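PDB 7A9J: Cfl from Pectobacterium brasiliense, which is a coronafacic acid ligase of the ATP-dependent AMP-binding family, probably activating its carboxylic acid as an adenylate before coupling. Local coordinates for residues Gln58-Gly63 against Leu85-Tyr90; Ile77-Cys82 against Trp147-Lys152. The protein carries 1 engineered substitution. All coordinates share one frame; numbering follows the deposited sequence.

Contact 1: Gln58-Gly63 against Leu85-Tyr90; sequences QRIATG and LIATYY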
loop_
_atom_site.group_PDB
_atom_site.type_symbol
_atom_site.label_atom_id
_atom_site.label_comp_id
_atom_site.label_asym_id
_atom_site.label_seq_id
_atom_site.Cartn_x
_atom_site.Cartn_y
_atom_site.Cartn_z
ATOM N N GLN A 58 -20.082 -3.991 19.124
ATOM C CA GLN A 58 -20.469 -4.680 20.350
ATOM C C GLN A 58 -21.327 -5.903 20.064
ATOM O O GLN A 58 -21.113 -6.950 20.698
ATOM C CB GLN A 58 -21.185 -3.725 21.326
ATOM C CG GLN A 58 -20.181 -2.668 21.843
ATOM C CD GLN A 58 -20.883 -1.615 22.727
ATOM O OE1 GLN A 58 -22.106 -1.497 22.743
ATOM N NE2 GLN A 58 -20.092 -0.850 23.439
ATOM N N ARG A 59 -22.320 -5.788 19.140
ATOM C CA ARG A 59 -23.161 -6.941 18.806
ATOM C C ARG A 59 -22.321 -8.080 18.196
ATOM O O ARG A 59 -22.528 -9.268 18.551
ATOM C CB ARG A 59 -24.289 -6.538 17.855
ATOM C CG ARG A 59 -25.427 -5.756 18.526
ATOM C CD ARG A 59 -26.661 -5.712 17.629
ATOM N NE ARG A 59 -27.798 -5.255 18.438
ATOM C CZ ARG A 59 -28.948 -5.888 18.599
ATOM N NH1 ARG A 59 -29.874 -5.328 19.365
ATOM N NH2 ARG A 59 -29.196 -7.045 17.992
ATOM N N ILE A 60 -21.364 -7.730 17.331
ATOM C CA ILE A 60 -20.526 -8.763 16.719
ATOM C C ILE A 60 -19.705 -9.455 17.799
ATOM O O ILE A 60 -19.674 -10.691 17.881
ATOM C CB ILE A 60 -19.619 -8.198 15.607
ATOM C CG1 ILE A 60 -20.426 -7.623 14.427
ATOM C CG2 ILE A 60 -18.701 -9.345 15.085
ATOM C CD1 ILE A 60 -19.584 -6.566 13.584
ATOM N N ALA A 61 -19.102 -8.671 18.695
ATOM C CA ALA A 61 -18.372 -9.253 19.822
ATOM C C ALA A 61 -19.233 -10.212 20.628
ATOM O O ALA A 61 -18.771 -11.299 21.013
ATOM C CB ALA A 61 -17.821 -8.160 20.734
ATOM N N THR A 62 -20.496 -9.843 20.903
ATOM C CA THR A 62 -21.331 -10.754 21.658
ATOM C C THR A 62 -21.631 -12.017 20.861
ATOM O O THR A 62 -21.633 -13.118 21.427
ATOM C CB THR A 62 -22.614 -10.037 22.088
ATOM O OG1 THR A 62 -22.254 -8.995 23.015
ATOM C CG2 THR A 62 -23.580 -11.002 22.781
ATOM N N GLY A 63 -21.875 -11.878 19.552
ATOM C CA GLY A 63 -22.151 -13.049 18.734
ATOM C C GLY A 63 -20.973 -14.011 18.669
ATOM O O GLY A 63 -21.149 -15.240 18.799
ATOM N N LEU A 85 -16.821 -5.099 7.542
ATOM C CA LEU A 85 -15.413 -5.484 7.620
ATOM C C LEU A 85 -14.727 -4.705 8.735
ATOM O O LEU A 85 -14.055 -5.298 9.595
ATOM C CB LEU A 85 -14.721 -5.244 6.252
ATOM C CG LEU A 85 -13.214 -5.567 6.217
ATOM C CD1 LEU A 85 -12.933 -6.950 6.874
ATOM C CD2 LEU A 85 -12.755 -5.557 4.751
ATOM N N ILE A 86 -14.908 -3.381 8.768
ATOM C CA ILE A 86 -14.220 -2.622 9.811
ATOM C C ILE A 86 -14.843 -2.915 11.180
ATOM O O ILE A 86 -14.127 -3.003 12.191
ATOM C CB ILE A 86 -14.202 -1.119 9.458
ATOM C CG1 ILE A 86 -13.428 -0.314 10.545
ATOM C CG2 ILE A 86 -15.644 -0.610 9.233
ATOM C CD1 ILE A 86 -11.923 -0.776 10.793
ATOM N N ALA A 87 -16.159 -3.161 11.235
ATOM C CA ALA A 87 -16.744 -3.539 12.506
ATOM C C ALA A 87 -16.166 -4.856 13.014
ATOM O O ALA A 87 -15.948 -5.024 14.233
ATOM C CB ALA A 87 -18.261 -3.606 12.346
ATOM N N THR A 88 -15.937 -5.810 12.093
ATOM C CA THR A 88 -15.427 -7.118 12.493
ATOM C C THR A 88 -14.001 -7.009 12.990
ATOM O O THR A 88 -13.648 -7.645 13.978
ATOM C CB THR A 88 -15.492 -8.082 11.297
ATOM O OG1 THR A 88 -16.885 -8.316 10.990
ATOM C CG2 THR A 88 -14.818 -9.417 11.625
ATOM N N TYR A 89 -13.152 -6.198 12.310
ATOM C CA TYR A 89 -11.813 -5.975 12.864
ATOM C C TYR A 89 -11.899 -5.485 14.309
ATOM O O TYR A 89 -11.204 -5.997 15.188
ATOM C CB TYR A 89 -11.034 -4.922 12.054
ATOM C CG TYR A 89 -10.659 -5.278 10.681
ATOM C CD1 TYR A 89 -10.374 -6.604 10.313
ATOM C CD2 TYR A 89 -10.537 -4.277 9.731
ATOM C CE1 TYR A 89 -9.933 -6.906 9.006
ATOM C CE2 TYR A 89 -10.139 -4.568 8.419
ATOM C CZ TYR A 89 -9.827 -5.876 8.067
ATOM O OH TYR A 89 -9.406 -6.191 6.791
ATOM N N TYR A 90 -12.742 -4.482 14.573
ATOM C CA TYR A 90 -12.801 -3.960 15.924
ATOM C C TYR A 90 -13.405 -4.960 16.910
ATOM O O TYR A 90 -13.016 -4.990 18.098
ATOM C CB TYR A 90 -13.647 -2.709 15.940
ATOM C CG TYR A 90 -12.839 -1.490 15.542
ATOM C CD1 TYR A 90 -11.754 -1.070 16.342
ATOM C CD2 TYR A 90 -13.213 -0.713 14.456
ATOM C CE1 TYR A 90 -11.043 0.118 16.025
ATOM C CE2 TYR A 90 -12.515 0.460 14.139
ATOM C CZ TYR A 90 -11.444 0.857 14.948
ATOM O OH TYR A 90 -10.767 2.012 14.650
#
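The outermost methyl of I60 is driven against the side chain of A87, with CD1 of I60 3.5 Å from CB of A87, tighter than usual for two carbons. The approach is almost head-on for the isoleucine: the line from CG1 through CD1 continues, within about 20°, to the alanine methyl. For A87 the same contact comes from the flank, at about 110° to its CA–CB bond, so one methyl end presses on the side of the other. I60 reaches across because CG1 lies beside its own backbone N (chi1 -63°) and the chain beyond is nearly extended, while its CG2 branch takes the place opposite the backbone N. The small alanine lets the isoleucine tip come down to the backbone as well: CD1 of I60 lies 3.9 Å from C of A87 and 4.0 Å from N of T88. The methyl therefore settles in the shallow notch where A87 passes into T88. On the T88 side, OG1 of the threonine is 4.1 Å from CD1 of I60, a contact of oxygen with hydrocarbon and not a polar bond. This hydroxyl is turned along its own helix, where it hydrogen-bonds to the carbonyl of E84, and that bond satisfies it within the buried interface. All three touching residues are buried, and the closest pair of CA atoms, those of I60 and T88, is 6.8 Å apart. The contact joins helix 50-66 to helix 83-95. A87 also packs on L53, L56 and I57 of helix 50-66, while W163 of helix 163-166 touches both I60 and T88. Helix 83-95 also rests on strand 74-78, with T88 against I77, and I86 and Y90 meet helix 240-251.

Contact 2: Ile77-Cys82 against Trp147-Lys152; sequences IHMGNC and WVIDLK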
loop_
_atom_site.group_PDB
_atom_site.type_symbol
_atom_site.label_atom_id
_atom_site.label_comp_id
_atom_site.label_asym_id
_atom_site.label_seq_id
_atom_site.Cartn_x
_atom_site.Cartn_y
_atom_site.Cartn_z
ATOM N N ILE A 77 -10.759 -13.672 7.713
ATOM C CA ILE A 77 -11.712 -12.664 7.275
ATOM C C ILE A 77 -11.517 -12.482 5.781
ATOM O O ILE A 77 -10.384 -12.312 5.301
ATOM C CB ILE A 77 -11.511 -11.323 8.012
ATOM C CG1 ILE A 77 -11.673 -11.528 9.523
ATOM C CG2 ILE A 77 -12.582 -10.345 7.557
ATOM C CD1 ILE A 77 -11.490 -10.250 10.331
ATOM N N HIS A 78 -12.608 -12.474 5.059
ATOM C CA HIS A 78 -12.449 -12.645 3.611
ATOM C C HIS A 78 -13.620 -11.894 2.966
ATOM O O HIS A 78 -14.637 -12.480 2.639
ATOM C CB HIS A 78 -12.428 -14.137 3.280
ATOM C CG HIS A 78 -12.165 -14.481 1.839
ATOM N ND1 HIS A 78 -12.863 -15.495 1.197
ATOM C CD2 HIS A 78 -11.214 -14.063 0.955
ATOM C CE1 HIS A 78 -12.399 -15.636 -0.032
ATOM N NE2 HIS A 78 -11.373 -14.815 -0.194
ATOM N N MET A 79 -13.476 -10.569 2.809
ATOM C CA MET A 79 -14.591 -9.785 2.286
ATOM C C MET A 79 -14.126 -8.467 1.662
ATOM O O MET A 79 -13.011 -7.974 1.919
ATOM C CB MET A 79 -15.637 -9.531 3.370
ATOM C CG MET A 79 -15.253 -8.679 4.474
ATOM S SD MET A 79 -16.670 -8.396 5.687
ATOM C CE MET A 79 -17.193 -10.064 6.131
ATOM N N GLY A 80 -14.966 -7.975 0.741
ATOM C CA GLY A 80 -14.737 -6.698 0.082
ATOM C C GLY A 80 -15.070 -5.544 1.016
ATOM O O GLY A 80 -15.364 -5.733 2.194
ATOM N N ASN A 81 -14.917 -4.310 0.513
ATOM C CA ASN A 81 -15.036 -3.161 1.409
ATOM C C ASN A 81 -16.500 -2.991 1.855
ATOM O O ASN A 81 -17.378 -2.806 1.019
ATOM C CB ASN A 81 -14.611 -1.902 0.691
ATOM C CG ASN A 81 -13.147 -1.953 0.293
ATOM O OD1 ASN A 81 -12.401 -2.852 0.711
ATOM N ND2 ASN A 81 -12.791 -1.105 -0.692
ATOM N N CYS A 82 -16.735 -3.062 3.135
ATOM C CA CYS A 82 -18.093 -2.814 3.661
ATOM C C CYS A 82 -17.957 -2.410 5.120
ATOM O O CYS A 82 -16.886 -2.562 5.741
ATOM C CB CYS A 82 -19.003 -4.038 3.476
ATOM S SG CYS A 82 -18.399 -5.505 4.345
ATOM N N TRP A 147 -19.335 -17.664 9.045
ATOM C CA TRP A 147 -20.411 -16.701 8.853
ATOM C C TRP A 147 -20.234 -15.985 7.520
ATOM O O TRP A 147 -19.103 -15.600 7.160
ATOM C CB TRP A 147 -20.422 -15.653 9.969
ATOM C CG TRP A 147 -20.777 -16.129 11.380
ATOM C CD1 TRP A 147 -22.036 -16.276 11.913
ATOM C CD2 TRP A 147 -19.856 -16.427 12.445
ATOM N NE1 TRP A 147 -21.956 -16.684 13.236
ATOM C CE2 TRP A 147 -20.635 -16.760 13.591
ATOM C CE3 TRP A 147 -18.464 -16.451 12.543
ATOM C CZ2 TRP A 147 -20.061 -17.135 14.795
ATOM C CZ3 TRP A 147 -17.884 -16.794 13.736
ATOM C CH2 TRP A 147 -18.698 -17.119 14.872
ATOM N N VAL A 148 -21.334 -15.810 6.793
ATOM C CA VAL A 148 -21.322 -15.293 5.417
ATOM C C VAL A 148 -22.414 -14.232 5.315
ATOM O O VAL A 148 -23.598 -14.517 5.588
ATOM C CB VAL A 148 -21.583 -16.393 4.386
ATOM C CG1 VAL A 148 -21.613 -15.818 2.949
ATOM C CG2 VAL A 148 -20.608 -17.530 4.559
ATOM N N ILE A 149 -22.028 -13.029 4.914
ATOM C CA ILE A 149 -23.016 -11.994 4.636
ATOM C C ILE A 149 -23.792 -12.392 3.400
ATOM O O ILE A 149 -23.202 -12.741 2.362
ATOM C CB ILE A 149 -22.310 -10.642 4.429
ATOM C CG1 ILE A 149 -21.509 -10.274 5.672
ATOM C CG2 ILE A 149 -23.349 -9.570 4.058
ATOM C CD1 ILE A 149 -20.664 -8.964 5.502
ATOM N N ASP A 150 -25.131 -12.391 3.513
ATOM C CA ASP A 150 -26.029 -12.765 2.427
ATOM C C ASP A 150 -25.861 -14.224 2.010
ATOM O O ASP A 150 -26.143 -14.562 0.857
ATOM C CB ASP A 150 -25.859 -11.891 1.179
ATOM C CG ASP A 150 -26.015 -10.417 1.454
ATOM O OD1 ASP A 150 -25.058 -9.662 1.150
ATOM O OD2 ASP A 150 -27.106 -10.017 1.907
ATOM N N LEU A 151 -25.496 -15.099 2.970
ATOM C CA LEU A 151 -25.607 -16.545 2.767
ATOM C C LEU A 151 -26.956 -16.931 2.171
ATOM O O LEU A 151 -28.013 -16.509 2.669
ATOM C CB LEU A 151 -25.379 -17.256 4.112
ATOM C CG LEU A 151 -25.339 -18.784 4.064
ATOM C CD1 LEU A 151 -23.971 -19.178 3.373
ATOM C CD2 LEU A 151 -25.439 -19.394 5.444
ATOM N N LYS A 152 -26.954 -17.783 1.133
ATOM C CA LYS A 152 -28.217 -18.325 0.641
ATOM C C LYS A 152 -28.799 -19.282 1.669
ATOM O O LYS A 152 -28.076 -20.020 2.347
ATOM C CB LYS A 152 -28.020 -19.054 -0.700
ATOM C CG LYS A 152 -27.222 -18.169 -1.663
ATOM C CD LYS A 152 -27.019 -18.850 -3.028
ATOM C CE LYS A 152 -25.855 -18.132 -3.799
ATOM N NZ LYS A 152 -25.864 -18.574 -5.242
#
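I149 lays its terminal methyl over the thioether end of M79, with CD1 of I149 3.7 Å from CE and 4.0 Å from SD of M79. The two side chains meet at about a right angle, an extended isoleucine against a hooked methionine. M79 has CG between its backbone N and carbonyl carbon (chi1 67°), and the further bend at chi3 (54°) turns CE toward the isoleucine tip. A looser sulfur contact adds to this, SG of C82 being 4.3 Å from CD1 of I149, so two sulfur-bearing side chains meet a single methyl. C82 is the N-cap residue of helix 83-95, and I149 also touches E84 in that helix's first turn. The CA atoms of M79 and I149 stand 9.0 Å apart. Strand 122-125 runs between strands 74-78 and 145-148, and its I124 touches M79. V148 to L151 form a type II beta turn, which carries I149. The contact thus joins the C-terminal ends of two parallel strands that are not direct neighbours, in the five-stranded parallel sheet of an alpha/beta fold consistent with the AMP-binding family.

Contacts 1 and 2 have centres 13 Å apart and are linked through helix 83-95 and the strand before it. T88 of contact 1 touches that strand, its CG2 lying 3.7 Å from CD1 of I77, while L85, which takes no part in contact 1, has its CA 3.7 Å from SD of M79 in contact 2. Along the chain their segments alternate: helix 50-66 leads into strand 74-78, after which M79 and C82 make contact 2 before helix 83-95 returns to contact 1. Neither includes a residue of the pocket holding the bound indenone carboxylic acid. One structural tie is helix 240-251, which carries the pocket residues P240, W241 and L244 and packs against I86 and Y89.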